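Pectate lyase/Amb allergen (Acidovorax citrulli, PDB 4HWV) probably cleaves the polygalacturonate of plant cell walls by calcium-dependent beta-elimination, acting as a secreted lyase of polysaccharide lyase family 1. Local coordinates at residues M345-N350 and H378-V383; I81-T86 and T174-L179; D248-A253 and S360-W365; I403-T408 and S446-A451. One frame throughout, in Å; residues are numbered along the deposited sequence.

Contact 1: residues M345-N350 and H378-V383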
loop_
_atom_site.group_PDB
_atom_site.type_symbol
_atom_site.label_atom_id
_atom_site.label_comp_id
_atom_site.label_asym_id
_atom_site.label_seq_id
_atom_site.Cartn_x
_atom_site.Cartn_y
_atom_site.Cartn_z
ATOM N N MET A 345 18.696 15.124 25.002
ATOM C CA MET A 345 20.032 15.063 24.405
ATOM C C MET A 345 20.014 13.959 23.361
ATOM O O MET A 345 20.009 12.775 23.695
ATOM C CB MET A 345 21.079 14.807 25.487
ATOM C CG MET A 345 21.049 15.920 26.546
ATOM S SD MET A 345 21.774 15.465 28.127
ATOM C CE MET A 345 23.442 15.487 27.590
ATOM N N VAL A 346 19.941 14.352 22.097
ATOM C CA VAL A 346 19.693 13.407 21.008
ATOM C C VAL A 346 20.863 13.405 20.023
ATOM O O VAL A 346 21.283 14.455 19.522
ATOM C CB VAL A 346 18.382 13.741 20.291
ATOM C CG1 VAL A 346 18.158 12.849 19.072
ATOM C CG2 VAL A 346 17.221 13.603 21.268
ATOM N N HIS A 347 21.406 12.210 19.792
ATOM C CA HIS A 347 22.562 12.006 18.937
ATOM C C HIS A 347 22.103 11.289 17.675
ATOM O O HIS A 347 21.508 10.218 17.768
ATOM C CB HIS A 347 23.572 11.156 19.726
ATOM C CG HIS A 347 24.880 10.910 19.041
ATOM N ND1 HIS A 347 25.699 9.867 19.420
ATOM C CD2 HIS A 347 25.542 11.574 18.059
ATOM C CE1 HIS A 347 26.813 9.901 18.715
ATOM N NE2 HIS A 347 26.742 10.917 17.869
ATOM N N LEU A 348 22.367 11.875 16.509
ATOM C CA LEU A 348 22.044 11.214 15.233
ATOM C C LEU A 348 23.348 11.069 14.477
ATOM O O LEU A 348 23.968 12.067 14.120
ATOM C CB LEU A 348 21.065 12.039 14.380
ATOM C CG LEU A 348 19.730 12.351 15.066
ATOM C CD1 LEU A 348 19.734 13.766 15.639
ATOM C CD2 LEU A 348 18.547 12.117 14.124
ATOM N N TYR A 349 23.792 9.836 14.274
ATOM C CA TYR A 349 25.014 9.627 13.518
ATOM C C TYR A 349 24.904 8.515 12.490
ATOM O O TYR A 349 24.217 7.528 12.708
ATOM C CB TYR A 349 26.236 9.415 14.434
ATOM C CG TYR A 349 26.327 8.130 15.243
ATOM C CD1 TYR A 349 25.716 8.012 16.492
ATOM C CD2 TYR A 349 27.093 7.050 14.794
ATOM C CE1 TYR A 349 25.861 6.856 17.250
ATOM C CE2 TYR A 349 27.221 5.890 15.545
ATOM C CZ TYR A 349 26.609 5.803 16.763
ATOM O OH TYR A 349 26.738 4.641 17.513
ATOM N N ASN A 350 25.555 8.708 11.347
ATOM C CA ASN A 350 25.621 7.656 10.333
ATOM C C ASN A 350 24.234 7.152 9.933
ATOM O O ASN A 350 24.004 5.942 9.840
ATOM C CB ASN A 350 26.480 6.466 10.792
ATOM C CG ASN A 350 27.972 6.779 10.880
ATOM O OD1 ASN A 350 28.665 6.134 11.648
ATOM N ND2 ASN A 350 28.480 7.711 10.051
ATOM N N HIS A 378 23.022 16.492 18.404
ATOM C CA HIS A 378 24.417 16.273 18.011
ATOM C C HIS A 378 24.382 15.353 16.790
ATOM O O HIS A 378 24.007 14.181 16.913
ATOM C CB HIS A 378 25.177 15.603 19.166
ATOM C CG HIS A 378 26.666 15.650 19.035
ATOM N ND1 HIS A 378 27.420 16.653 19.601
ATOM C CD2 HIS A 378 27.544 14.804 18.435
ATOM C CE1 HIS A 378 28.697 16.439 19.334
ATOM N NE2 HIS A 378 28.801 15.318 18.640
ATOM N N ALA A 379 24.762 15.880 15.628
ATOM C CA ALA A 379 24.614 15.153 14.360
ATOM C C ALA A 379 25.975 14.928 13.723
ATOM O O ALA A 379 26.695 15.884 13.473
ATOM C CB ALA A 379 23.728 15.947 13.402
ATOM N N GLU A 380 26.312 13.672 13.435
ATOM C CA GLU A 380 27.626 13.362 12.866
ATOM C C GLU A 380 27.540 12.398 11.693
ATOM O O GLU A 380 26.912 11.337 11.797
ATOM C CB GLU A 380 28.550 12.757 13.931
ATOM C CG GLU A 380 28.947 13.759 15.012
ATOM C CD GLU A 380 29.565 13.124 16.234
ATOM O OE1 GLU A 380 29.042 12.094 16.698
ATOM O OE2 GLU A 380 30.561 13.678 16.742
ATOM N N ASN A 381 28.220 12.756 10.602
ATOM C CA ASN A 381 28.401 11.852 9.462
ATOM C C ASN A 381 27.101 11.227 8.958
ATOM O O ASN A 381 27.017 10.020 8.705
ATOM C CB ASN A 381 29.468 10.785 9.756
ATOM C CG ASN A 381 30.851 11.392 9.958
ATOM O OD1 ASN A 381 31.000 12.582 10.261
ATOM N ND2 ASN A 381 31.870 10.556 9.816
ATOM N N ASN A 382 26.094 12.075 8.808
ATOM C CA ASN A 382 24.843 11.674 8.171
ATOM C C ASN A 382 24.918 12.030 6.693
ATOM O O ASN A 382 25.466 13.083 6.326
ATOM C CB ASN A 382 23.656 12.388 8.811
ATOM C CG ASN A 382 23.472 11.998 10.273
ATOM O OD1 ASN A 382 22.979 10.913 10.568
ATOM N ND2 ASN A 382 23.878 12.878 11.190
ATOM N N VAL A 383 24.354 11.163 5.856
ATOM C CA VAL A 383 24.263 11.407 4.419
ATOM C C VAL A 383 22.826 11.670 4.033
ATOM O O VAL A 383 21.935 10.948 4.462
ATOM C CB VAL A 383 24.776 10.207 3.627
ATOM C CG1 VAL A 383 24.546 10.408 2.120
ATOM C CG2 VAL A 383 26.231 9.960 3.934
#

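Contact 2: residues I81-T86 and T174-L179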
loop_
_atom_site.group_PDB
_atom_site.type_symbol
_atom_site.label_atom_id
_atom_site.label_comp_id
_atom_site.label_asym_id
_atom_site.label_seq_id
_atom_site.Cartn_x
_atom_site.Cartn_y
_atom_site.Cartn_z
ATOM N N ILE A 81 10.053 -13.109 23.311
ATOM C CA ILE A 81 8.847 -13.342 22.531
ATOM C C ILE A 81 9.241 -13.251 21.058
ATOM O O ILE A 81 9.615 -12.179 20.563
ATOM C CB ILE A 81 7.751 -12.300 22.870
ATOM C CG1 ILE A 81 7.386 -12.370 24.359
ATOM C CG2 ILE A 81 6.533 -12.518 21.989
ATOM C CD1 ILE A 81 6.568 -11.189 24.845
ATOM N N ARG A 82 9.163 -14.386 20.366
ATOM C CA ARG A 82 9.527 -14.446 18.957
ATOM C C ARG A 82 8.272 -14.344 18.107
ATOM O O ARG A 82 7.264 -14.982 18.405
ATOM C CB ARG A 82 10.314 -15.719 18.647
ATOM C CG ARG A 82 11.610 -15.779 19.436
ATOM C CD ARG A 82 12.587 -16.832 18.942
ATOM N NE ARG A 82 13.744 -16.879 19.831
ATOM C CZ ARG A 82 14.853 -16.157 19.677
ATOM N NH1 ARG A 82 15.000 -15.313 18.657
ATOM N NH2 ARG A 82 15.820 -16.282 20.574
ATOM N N ILE A 83 8.332 -13.506 17.071
ATOM C CA ILE A 83 7.171 -13.263 16.221
ATOM C C ILE A 83 7.246 -14.159 14.984
ATOM O O ILE A 83 8.169 -14.035 14.172
ATOM C CB ILE A 83 7.113 -11.790 15.748
ATOM C CG1 ILE A 83 7.282 -10.827 16.937
ATOM C CG2 ILE A 83 5.844 -11.548 14.898
ATOM C CD1 ILE A 83 6.243 -10.978 18.021
ATOM N N ARG A 84 6.288 -15.074 14.863
ATOM C CA ARG A 84 6.189 -15.956 13.709
ATOM C C ARG A 84 5.157 -15.425 12.737
ATOM O O ARG A 84 3.959 -15.453 13.016
ATOM C CB ARG A 84 5.829 -17.396 14.109
ATOM C CG ARG A 84 5.911 -18.360 12.927
ATOM C CD ARG A 84 5.457 -19.793 13.207
ATOM N NE ARG A 84 6.214 -20.496 14.235
ATOM C CZ ARG A 84 7.441 -20.977 14.066
ATOM N NH1 ARG A 84 8.087 -20.780 12.920
ATOM N NH2 ARG A 84 8.033 -21.636 15.051
ATOM N N GLY A 85 5.621 -14.953 11.591
ATOM C CA GLY A 85 4.714 -14.448 10.572
ATOM C C GLY A 85 4.112 -13.099 10.930
ATOM O O GLY A 85 4.768 -12.242 11.554
ATOM N N THR A 86 2.866 -12.902 10.515
ATOM C CA THR A 86 2.211 -11.607 10.639
ATOM C C THR A 86 1.192 -11.575 11.774
ATOM O O THR A 86 0.312 -12.428 11.847
ATOM C CB THR A 86 1.470 -11.254 9.351
ATOM O OG1 THR A 86 2.423 -11.057 8.300
ATOM C CG2 THR A 86 0.618 -9.990 9.548
ATOM N N THR A 174 12.562 -13.653 7.823
ATOM C CA THR A 174 12.547 -12.470 6.973
ATOM C C THR A 174 11.153 -11.887 6.803
ATOM O O THR A 174 10.978 -10.917 6.070
ATOM C CB THR A 174 13.113 -12.807 5.587
ATOM O OG1 THR A 174 12.353 -13.883 5.028
ATOM C CG2 THR A 174 14.594 -13.222 5.682
ATOM N N ASP A 175 10.156 -12.455 7.480
ATOM C CA ASP A 175 8.774 -12.038 7.260
ATOM C C ASP A 175 7.969 -11.841 8.541
ATOM O O ASP A 175 6.739 -11.933 8.525
ATOM C CB ASP A 175 8.075 -13.009 6.309
ATOM C CG ASP A 175 7.954 -14.403 6.877
ATOM O OD1 ASP A 175 8.577 -14.712 7.910
ATOM O OD2 ASP A 175 7.232 -15.204 6.260
ATOM N N ALA A 176 8.641 -11.553 9.649
ATOM C CA ALA A 176 7.912 -11.255 10.881
ATOM C C ALA A 176 7.304 -9.863 10.769
ATOM O O ALA A 176 8.012 -8.902 10.442
ATOM C CB ALA A 176 8.844 -11.317 12.066
ATOM N N LYS A 177 6.005 -9.746 11.036
ATOM C CA LYS A 177 5.333 -8.453 10.917
ATOM C C LYS A 177 4.379 -8.200 12.069
ATOM O O LYS A 177 3.733 -9.133 12.576
ATOM C CB LYS A 177 4.518 -8.363 9.627
ATOM C CG LYS A 177 5.301 -8.546 8.338
ATOM C CD LYS A 177 4.460 -8.114 7.126
ATOM C CE LYS A 177 5.283 -7.990 5.869
ATOM N NZ LYS A 177 4.466 -7.275 4.838
ATOM N N ILE A 178 4.266 -6.932 12.467
ATOM C CA ILE A 178 3.205 -6.508 13.386
ATOM C C ILE A 178 2.500 -5.339 12.710
ATOM O O ILE A 178 3.143 -4.339 12.347
ATOM C CB ILE A 178 3.788 -6.099 14.750
ATOM C CG1 ILE A 178 4.444 -7.319 15.417
ATOM C CG2 ILE A 178 2.686 -5.510 15.635
ATOM C CD1 ILE A 178 5.085 -7.018 16.765
ATOM N N LEU A 179 1.199 -5.496 12.482
ATOM C CA LEU A 179 0.420 -4.513 11.718
ATOM C C LEU A 179 -0.641 -3.825 12.546
ATOM O O LEU A 179 -1.247 -4.425 13.418
ATOM C CB LEU A 179 -0.343 -5.189 10.580
ATOM C CG LEU A 179 0.362 -6.229 9.717
ATOM C CD1 LEU A 179 -0.642 -6.819 8.733
ATOM C CD2 LEU A 179 1.551 -5.632 8.980
HETATM O O HOH W 1 8.297 -15.044 10.597
HETATM O O HOH W 2 4.410 -12.720 7.445
#

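Contact 3: residues D248-A253 and S360-W365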
loop_
_atom_site.group_PDB
_atom_site.type_symbol
_atom_site.label_atom_id
_atom_site.label_comp_id
_atom_site.label_asym_id
_atom_site.label_seq_id
_atom_site.Cartn_x
_atom_site.Cartn_y
_atom_site.Cartn_z
ATOM N N ASP A 248 0.563 -0.147 3.051
ATOM C CA ASP A 248 -0.015 0.197 1.755
ATOM C C ASP A 248 -1.187 1.172 1.876
ATOM O O ASP A 248 -1.993 1.264 0.958
ATOM C CB ASP A 248 -0.418 -1.070 0.976
ATOM C CG ASP A 248 -1.634 -1.741 1.564
ATOM O OD1 ASP A 248 -1.946 -1.480 2.753
ATOM O OD2 ASP A 248 -2.293 -2.533 0.842
ATOM N N ARG A 249 -1.289 1.885 2.999
ATOM C CA ARG A 249 -2.240 2.984 3.115
ATOM C C ARG A 249 -1.480 4.287 3.309
ATOM O O ARG A 249 -1.384 4.827 4.422
ATOM C CB ARG A 249 -3.236 2.745 4.251
ATOM C CG ARG A 249 -4.301 1.716 3.871
ATOM C CD ARG A 249 -5.419 1.593 4.914
ATOM N NE ARG A 249 -4.905 0.996 6.137
ATOM C CZ ARG A 249 -5.675 0.610 7.152
ATOM N NH1 ARG A 249 -7.002 0.795 7.120
ATOM N NH2 ARG A 249 -5.110 0.010 8.186
ATOM N N HIS A 250 -0.919 4.797 2.219
ATOM C CA HIS A 250 -0.203 6.060 2.272
ATOM C C HIS A 250 -1.172 7.219 2.432
ATOM O O HIS A 250 -2.312 7.172 1.943
ATOM C CB HIS A 250 0.614 6.260 0.996
ATOM C CG HIS A 250 1.783 5.339 0.882
ATOM N ND1 HIS A 250 2.720 5.449 -0.122
ATOM C CD2 HIS A 250 2.190 4.314 1.666
ATOM C CE1 HIS A 250 3.646 4.521 0.041
ATOM N NE2 HIS A 250 3.352 3.822 1.123
ATOM N N ASP A 251 -0.691 8.279 3.075
ATOM C CA ASP A 251 -1.515 9.455 3.349
ATOM C C ASP A 251 -2.130 10.075 2.104
ATOM O O ASP A 251 -3.209 10.663 2.161
ATOM C CB ASP A 251 -0.695 10.515 4.068
ATOM C CG ASP A 251 -0.237 10.068 5.437
ATOM O OD1 ASP A 251 -0.733 9.034 5.936
ATOM O OD2 ASP A 251 0.629 10.760 6.003
ATOM N N HIS A 252 -1.426 9.930 0.990
ATOM C CA HIS A 252 -1.885 10.426 -0.306
ATOM C C HIS A 252 -3.278 9.905 -0.670
ATOM O O HIS A 252 -4.013 10.564 -1.422
ATOM C CB HIS A 252 -0.840 10.029 -1.367
ATOM C CG HIS A 252 -0.975 10.735 -2.677
ATOM N ND1 HIS A 252 -1.697 10.211 -3.731
ATOM C CD2 HIS A 252 -0.452 11.902 -3.122
ATOM C CE1 HIS A 252 -1.624 11.034 -4.763
ATOM N NE2 HIS A 252 -0.864 12.060 -4.424
ATOM N N ALA A 253 -3.661 8.741 -0.141
ATOM C CA ALA A 253 -4.974 8.153 -0.447
ATOM C C ALA A 253 -6.131 8.840 0.272
ATOM O O ALA A 253 -7.293 8.591 -0.051
ATOM C CB ALA A 253 -4.989 6.672 -0.091
ATOM N N SER A 360 4.692 16.182 -5.874
ATOM C CA SER A 360 3.776 15.135 -6.313
ATOM C C SER A 360 4.068 13.774 -5.689
ATOM O O SER A 360 3.270 12.852 -5.847
ATOM C CB SER A 360 3.760 15.021 -7.843
ATOM O OG SER A 360 4.947 14.411 -8.333
ATOM N N ALA A 361 5.206 13.642 -5.004
ATOM C CA ALA A 361 5.553 12.403 -4.303
ATOM C C ALA A 361 4.551 12.098 -3.188
ATOM O O ALA A 361 3.843 12.981 -2.720
ATOM C CB ALA A 361 6.977 12.493 -3.734
ATOM N N ASP A 362 4.512 10.855 -2.733
ATOM C CA ASP A 362 3.575 10.500 -1.658
ATOM C C ASP A 362 3.930 11.175 -0.335
ATOM O O ASP A 362 3.049 11.642 0.405
ATOM C CB ASP A 362 3.511 8.993 -1.451
ATOM C CG ASP A 362 2.506 8.324 -2.366
ATOM O OD1 ASP A 362 1.958 9.001 -3.274
ATOM O OD2 ASP A 362 2.262 7.114 -2.176
ATOM N N TYR A 363 5.227 11.250 -0.053
ATOM C CA TYR A 363 5.707 11.855 1.185
ATOM C C TYR A 363 6.824 12.832 0.858
ATOM O O TYR A 363 7.977 12.603 1.195
ATOM C CB TYR A 363 6.198 10.781 2.155
ATOM C CG TYR A 363 5.091 9.894 2.669
ATOM C CD1 TYR A 363 4.257 10.320 3.710
ATOM C CD2 TYR A 363 4.878 8.627 2.120
ATOM C CE1 TYR A 363 3.241 9.515 4.193
ATOM C CE2 TYR A 363 3.852 7.807 2.584
ATOM C CZ TYR A 363 3.043 8.248 3.630
ATOM O OH TYR A 363 2.020 7.458 4.118
ATOM N N PRO A 364 6.483 13.932 0.176
ATOM C CA PRO A 364 7.548 14.880 -0.189
ATOM C C PRO A 364 8.258 15.404 1.053
ATOM O O PRO A 364 7.624 15.680 2.066
ATOM C CB PRO A 364 6.794 16.032 -0.893
ATOM C CG PRO A 364 5.447 15.470 -1.220
ATOM C CD PRO A 364 5.146 14.437 -0.154
ATOM N N TRP A 365 9.569 15.543 0.963
ATOM C CA TRP A 365 10.356 16.080 2.056
ATOM C C TRP A 365 9.928 17.507 2.407
ATOM O O TRP A 365 9.880 18.407 1.548
ATOM C CB TRP A 365 11.811 16.114 1.640
ATOM C CG TRP A 365 12.786 16.630 2.668
ATOM C CD1 TRP A 365 13.024 17.941 3.002
ATOM C CD2 TRP A 365 13.691 15.842 3.457
ATOM N NE1 TRP A 365 14.008 18.013 3.952
ATOM C CE2 TRP A 365 14.441 16.740 4.243
ATOM C CE3 TRP A 365 13.932 14.463 3.578
ATOM C CZ2 TRP A 365 15.425 16.314 5.119
ATOM C CZ3 TRP A 365 14.918 14.049 4.443
ATOM C CH2 TRP A 365 15.656 14.973 5.206
HETATM O O HOH W 3 1.434 9.806 1.341
HETATM O O HOH W 4 0.412 13.468 -6.500
#

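Contact 4: residues I403-T408 and S446-A451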
loop_
_atom_site.group_PDB
_atom_site.type_symbol
_atom_site.label_atom_id
_atom_site.label_comp_id
_atom_site.label_asym_id
_atom_site.label_seq_id
_atom_site.Cartn_x
_atom_site.Cartn_y
_atom_site.Cartn_z
ATOM N N ILE A 403 12.169 27.474 18.607
ATOM C CA ILE A 403 12.550 27.825 19.974
ATOM C C ILE A 403 11.850 29.110 20.397
ATOM O O ILE A 403 11.704 30.045 19.581
ATOM C CB ILE A 403 14.083 28.083 20.121
ATOM C CG1 ILE A 403 14.925 26.908 19.619
ATOM C CG2 ILE A 403 14.474 28.442 21.586
ATOM C CD1 ILE A 403 16.357 27.304 19.327
ATOM N N SER A 404 11.443 29.149 21.669
ATOM C CA SER A 404 10.836 30.318 22.320
ATOM C C SER A 404 11.613 30.679 23.585
ATOM O O SER A 404 11.777 29.835 24.463
ATOM C CB SER A 404 9.394 29.975 22.737
ATOM O OG SER A 404 8.891 30.905 23.701
ATOM N N ALA A 405 12.050 31.935 23.707
ATOM C CA ALA A 405 12.784 32.372 24.894
ATOM C C ALA A 405 11.963 32.381 26.165
ATOM O O ALA A 405 12.509 32.192 27.256
ATOM C CB ALA A 405 13.374 33.756 24.672
ATOM N N ALA A 406 10.665 32.594 26.060
ATOM C CA ALA A 406 9.861 32.646 27.284
ATOM C C ALA A 406 9.846 31.272 27.946
ATOM O O ALA A 406 9.986 31.139 29.177
ATOM C CB ALA A 406 8.449 33.124 26.977
ATOM N N ARG A 407 9.735 30.244 27.120
ATOM C CA ARG A 407 9.775 28.872 27.609
ATOM C C ARG A 407 11.142 28.507 28.185
ATOM O O ARG A 407 11.219 27.832 29.215
ATOM C CB ARG A 407 9.347 27.897 26.512
ATOM C CG ARG A 407 7.871 28.024 26.114
ATOM C CD ARG A 407 6.955 27.776 27.337
ATOM N NE ARG A 407 5.532 27.801 27.014
ATOM C CZ ARG A 407 4.647 28.624 27.574
ATOM N NH1 ARG A 407 5.031 29.508 28.490
ATOM N NH2 ARG A 407 3.375 28.564 27.219
ATOM N N THR A 408 12.213 28.991 27.560
ATOM C CA THR A 408 13.564 28.827 28.099
ATOM C C THR A 408 13.687 29.378 29.520
ATOM O O THR A 408 14.283 28.740 30.412
ATOM C CB THR A 408 14.597 29.515 27.188
ATOM O OG1 THR A 408 14.497 28.961 25.866
ATOM C CG2 THR A 408 16.035 29.317 27.734
ATOM N N SER A 446 16.910 30.184 13.917
ATOM C CA SER A 446 16.650 30.836 15.204
ATOM C C SER A 446 17.931 31.350 15.812
ATOM O O SER A 446 18.875 30.594 16.023
ATOM C CB SER A 446 16.021 29.865 16.209
ATOM O OG SER A 446 15.872 30.515 17.472
ATOM N N ALA A 447 17.937 32.637 16.137
ATOM C CA ALA A 447 19.047 33.247 16.855
ATOM C C ALA A 447 19.072 32.866 18.338
ATOM O O ALA A 447 19.931 33.341 19.082
ATOM C CB ALA A 447 18.972 34.767 16.715
ATOM N N LEU A 448 18.140 32.022 18.780
ATOM C CA LEU A 448 18.083 31.643 20.187
ATOM C C LEU A 448 18.838 30.352 20.461
ATOM O O LEU A 448 18.990 29.965 21.615
ATOM C CB LEU A 448 16.633 31.520 20.662
ATOM C CG LEU A 448 15.832 32.813 20.497
ATOM C CD1 LEU A 448 14.424 32.534 20.958
ATOM C CD2 LEU A 448 16.438 34.000 21.244
ATOM N N ALA A 449 19.274 29.672 19.400
ATOM C CA ALA A 449 20.080 28.459 19.541
ATOM C C ALA A 449 21.438 28.828 20.156
ATOM O O ALA A 449 22.040 29.823 19.765
ATOM C CB ALA A 449 20.253 27.792 18.190
ATOM N N ALA A 450 21.909 28.035 21.121
ATOM C CA ALA A 450 23.105 28.374 21.897
ATOM C C ALA A 450 24.224 27.370 21.683
ATOM O O ALA A 450 24.017 26.327 21.084
ATOM C CB ALA A 450 22.767 28.448 23.367
ATOM N N ALA A 451 25.415 27.692 22.182
ATOM C CA ALA A 451 26.573 26.823 21.995
ATOM C C ALA A 451 26.376 25.471 22.693
ATOM O O ALA A 451 25.988 25.414 23.858
ATOM C CB ALA A 451 27.837 27.511 22.504
#

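Contact 1: residues M345-N350 and H378-V383
L348 O is gripped by two donors from the neighbouring coil of the parallel beta-helix, E380 N and N382 ND2. The backbone donor, E380 N, lies in the carbonyl plane at 2.9 Å. N382 ND2 comes from above that plane, 3.0 Å away, in a nearly straight bond. The rest of the pairing is regular parallel bridging: H378 N gives to V346 O, L348 N to H378 O, and N350 N to E380 O.

On the face carrying H347, H378, Y349 and E380 the contact is polar and aromatic. H347, with CG anti to its own backbone N (chi1 -176°), reaches across so that NE2 donates to E380 OE1 at 2.8 Å, meeting the carboxylate on its anti side and somewhat out of its plane. The H378 ring turns its edge to the face of H347 in an offset edge-to-face pair, centroids 5.5 Å apart, and a weak bond joins H378 NE2 to E380 OE2. Y460 takes H347 ND1 and Y462 binds E380 OE1, so this buried histidine-carboxylate pair is held from several directions.

Beyond the strands N350 and N381 lie side by side, both with left-handed helical backbone, recalling the asparagines at T2 turns of pectate lyases. N350 ND2 donates to N381 O at 3.0 Å; the backbone of E465 binds both side chains, its N donating to N350 OD1 and its O accepting from N381 ND2.

The pair sits inside a longer stack of coils: strand 324-327 flanks 345-356, strand 423-427 flanks 376-387, and the chain around P456 to E465 packs over the histidine face.

Contact 2: residues I81-T86 and T174-L179
Two adjacent coils of the parallel beta-helix meet here, G85 and T86 running alongside A176 and K177 where strands 86-88 and 177-179 begin to pair. The direct hydrogen bond between them is short and nearly straight: K177 N gives to G85 O at 2.8 Å. G85 has positive phi, a backbone shape that suits glycine, and its bend separates this pairing from that of strand 79-83 with 167-171.

Before the bend, I83 sets CB and CG2 against the methyl of A176, with CB to CB at 4.1 Å, and its CD1 reaches I178 CD1; I200 touches both isoleucines. Two waters bridge the segments at D175. One molecule accepts from G85 N and donates to D175 OD1 at 2.7 Å, and a second joins T86 OG1 to D175 O.

T86 and K177 lie side by side, the hydroxyl resting on the lysine's aliphatic chain, which extends on to a salt bridge between K177 NZ and E203. S360 of the second subunit packs on T86. The threonine methyl, placed anti to the backbone N by chi1 of -66°, turns across to L179, two residues beyond K177 on the partner strand, T86 CG2 meeting L179 CD1 at 3.5 Å.

Contact 3: residues D248-A253 and S360-W365
S360 meets H252 through water: the molecule donates to S360 O and hydrogen-bonds H252 NE2 at 2.8 Å. This begins a contact between two loops of the parallel beta-helix, one following strand 243-245 and the other strand 345-356, at the subunit interface.

D362 comes next and divides its carboxylate between two histidines. OD2 offers its anti lone pair to H250 ND1 at 2.7 Å, a nearly straight bond (165°) lying in the imidazole plane, while the carboxylate stands almost perpendicular to that ring. OD1 sits over one face of H252, 3.5 Å from H252 CG, with the two planes only 23° apart. H252 ND1 is bound by D248 of the second subunit. The backbone of D362 takes part as well: a second water donates to D362 O at 2.6 Å and accepts from H252 N, and the same water lies over the centre of the Y363 ring.

Y363 closes the contact with a ring wedged between H250 and D251. Its CE2 edge points at the face of H250 in an edge-to-face pair, centroids 5.2 Å apart and planes at 63°. The hydroxyl accepts from D251 N at 3.0 Å, just where the 3-10 turn 251-253 begins, and has a weaker partner in D246. D251 keeps its own carboxylate for H277 and Q275, some 9 Å between side chains from the calcium ligand D278. At the tyrosine's CE1 edge, near the ring plane, D251 OD2 comes within 3.4 Å of Y363 CE1.

Contact 4: residues I403-T408 and S446-A451
S446 to A449 form a type I beta turn that follows helix 438-445 and brings L448 up to I403, two residues ahead of helix 405-414. Within the turn S446 also makes an ST turn: its OG, swung anti to the backbone N (chi1 176°), accepts from L448 N at 3.0 Å in a fairly straight bond (158°). On the other segment S404 occupies the N-cap position, with a weak bond from A406 N to its OG.

No hydrogen bond joins the two segments, and the contact is apolar. I403 has the largest share, followed by L448, and divides its branches. The CD1 end lies against the serine hydroxyl, 3.7 Å from S446 OG, and touches the A449 methyl at 4.1 Å. The CG2 branch faces L448 CB at 3.9 Å; isoleucine and leucine run antiparallel alongside each other, so that the leucine continues toward the helix start instead of meeting the isoleucine end on.

The place is on the surface, at the edge of the parallel beta-helix and away from the calcium site. I403 comes shortly after strand 399-401, and L371 of the adjacent strand 369-371 touches both I403 and A449, tying the small apolar patch to the coils. With its CD1 the leucine reaches the first helical residue, L448 CD1 standing 3.7 Å from A405 N and 4.0 Å from A405 CB.

Contacts 1 and 2 are both pairings of neighbouring coils in the beta-helix, with centres 30 Å apart. Contact 3 joins two loops that leave the coils; along the chain its segments alternate with those of contact 1, and nearest atoms are about 7 Å apart, as between contacts 2 and 3. The D251 side chain of contact 3 is about 13 Å from the calcium ion, which D227, D278 and D282 bind; side chains of contacts 1 and 2 come within about 12 Å of D282 and 11 Å of D227. Across the dimer, S360 of contact 3 packs on T86 of contact 2. Contact 4 is peripheral, 44 Å from contact 2 between centres, on the opposite side of the chain's centre.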